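PDB 6K6R: thiosulfate sulfurtransferase RDL2, mitochondrial from Saccharomyces cerevisiae, which catalyses the transfer of sulfane sulfur from thiosulfate to cyanide, giving thiocyanate and sulfite. Local coordinates for residues G132-T135 and E136-K140. Numbering follows the deposited sequence.
Sequences GSIT and EWLAK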
loop_
_atom_site.group_PDB
_atom_site.type_symbol
_atom_site.label_atom_id
_atom_site.label_comp_id
_atom_site.label_asym_id
_atom_site.label_seq_id
_atom_site.Cartn_x
_atom_site.Cartn_y
_atom_site.Cartn_z
ATOM N N GLY A 132 4.555 2.277 10.560
ATOM C CA GLY A 132 5.998 2.390 10.442
ATOM C C GLY A 132 6.417 2.841 9.054
ATOM O O GLY A 132 5.826 2.455 8.043
ATOM N N SER A 133 7.447 3.678 9.012
ATOM C CA SER A 133 8.025 4.089 7.744
ATOM C C SER A 133 8.948 3.000 7.209
ATOM O O SER A 133 9.331 2.068 7.923
ATOM C CB SER A 133 8.795 5.402 7.899
ATOM O OG SER A 133 9.976 5.216 8.661
ATOM N N ILE A 134 9.299 3.124 5.927
ATOM C CA ILE A 134 10.231 2.177 5.320
ATOM C C ILE A 134 11.567 2.208 6.052
ATOM O O ILE A 134 12.195 1.165 6.275
ATOM C CB ILE A 134 10.392 2.475 3.816
ATOM C CG1 ILE A 134 9.149 2.017 3.051
ATOM C CG2 ILE A 134 11.638 1.803 3.258
ATOM C CD1 ILE A 134 9.072 0.519 2.853
ATOM N N THR A 135 12.012 3.400 6.454
ATOM C CA THR A 135 13.226 3.507 7.258
ATOM C C THR A 135 13.068 2.784 8.589
ATOM O O THR A 135 13.974 2.061 9.024
ATOM C CB THR A 135 13.576 4.978 7.485
ATOM O OG1 THR A 135 13.809 5.618 6.224
ATOM C CG2 THR A 135 14.821 5.106 8.349
ATOM N N GLU A 136 11.920 2.966 9.250
ATOM C CA GLU A 136 11.647 2.242 10.488
ATOM C C GLU A 136 11.572 0.742 10.243
ATOM O O GLU A 136 12.060 -0.054 11.055
ATOM C CB GLU A 136 10.344 2.749 11.108
ATOM C CG GLU A 136 10.180 2.425 12.584
ATOM C CD GLU A 136 8.810 2.807 13.116
ATOM O OE1 GLU A 136 8.381 3.958 12.886
ATOM O OE2 GLU A 136 8.165 1.958 13.767
ATOM N N TRP A 137 10.959 0.339 9.128
ATOM C CA TRP A 137 10.861 -1.077 8.790
ATOM C C TRP A 137 12.241 -1.685 8.572
ATOM O O TRP A 137 12.554 -2.755 9.109
ATOM C CB TRP A 137 9.982 -1.240 7.548
ATOM C CG TRP A 137 10.219 -2.491 6.753
ATOM C CD1 TRP A 137 11.137 -2.671 5.757
ATOM C CD2 TRP A 137 9.501 -3.727 6.863
ATOM N NE1 TRP A 137 11.045 -3.946 5.254
ATOM C CE2 TRP A 137 10.048 -4.613 5.915
ATOM C CE3 TRP A 137 8.454 -4.170 7.677
ATOM C CZ2 TRP A 137 9.584 -5.917 5.759
ATOM C CZ3 TRP A 137 7.994 -5.466 7.520
ATOM C CH2 TRP A 137 8.559 -6.324 6.569
ATOM N N LEU A 138 13.086 -1.010 7.787
ATOM C CA LEU A 138 14.431 -1.518 7.539
ATOM C C LEU A 138 15.291 -1.479 8.795
ATOM O O LEU A 138 16.188 -2.314 8.955
ATOM C CB LEU A 138 15.096 -0.718 6.418
ATOM C CG LEU A 138 14.496 -0.876 5.021
ATOM C CD1 LEU A 138 15.100 0.131 4.055
ATOM C CD2 LEU A 138 14.703 -2.290 4.516
ATOM N N ALA A 139 15.039 -0.522 9.692
ATOM C CA ALA A 139 15.819 -0.446 10.921
ATOM C C ALA A 139 15.546 -1.632 11.835
ATOM O O ALA A 139 16.421 -2.026 12.616
ATOM C CB ALA A 139 15.530 0.867 11.649
ATOM N N LYS A 140 14.350 -2.214 11.753
ATOM C CA LYS A 140 13.974 -3.361 12.566
ATOM C C LYS A 140 14.256 -4.693 11.874
ATOM O O LYS A 140 13.709 -5.722 12.285
ATOM C CB LYS A 140 12.497 -3.269 12.955
ATOM C CG LYS A 140 12.158 -2.046 13.796
ATOM C CD LYS A 140 10.656 -1.878 13.961
ATOM C CE LYS A 140 10.333 -0.732 14.910
ATOM N NZ LYS A 140 10.805 -1.006 16.295
#
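G132 meets E136 one turn ahead: the glutamate chain, extended beyond CG, runs back past the start of the helix and lays its carboxylate beside the glycine, E136 OE1 3.8 Å from G132 CA. A side chain at 132 would point into this region, so the bare backbone of glycine suits the approach. S133 is the N-cap. Its hydroxyl sits between the backbone N and the carbonyl carbon (chi1 70°), which turns OG to the first turn, where it accepts from E136 N at 3.0 Å in a fairly straight bond (163° at the hydrogen). Serine fits because its short arm can receive a first-turn N-H that has no preceding helical carbonyl to answer it; an alanine here would probably leave E136 N without this acceptor and the helix start less firmly fixed. The carbonyl of the same residue begins the helical bonding, S133 O taking W137 N at 2.7 Å. I134 follows with a bond from L138 N to I134 O of 2.8 Å, and the CG2 methyl of this beta-branched residue touches L138 CD1 at 3.9 Å, the two side chains crossing at a slant. Both are apolar and suit the side of the helix that packs on Y63, whose hydroxyl hydrogen-bonds to W137 NE1. The indole, its CG anti to the backbone N (chi1 156°), is carried away from the first turn; tryptophan offers a broad ring for F35 and V38 besides that N-H. T135 lies on the exposed side, where a small polar residue is at ease; its carbonyl accepts from A139 N at 2.9 Å. Together these contacts make a serine N-capped, amphipathic short helix, 134-139, which follows the 127-129 strand in the rhodanese fold and packs W137 against helix 35-43.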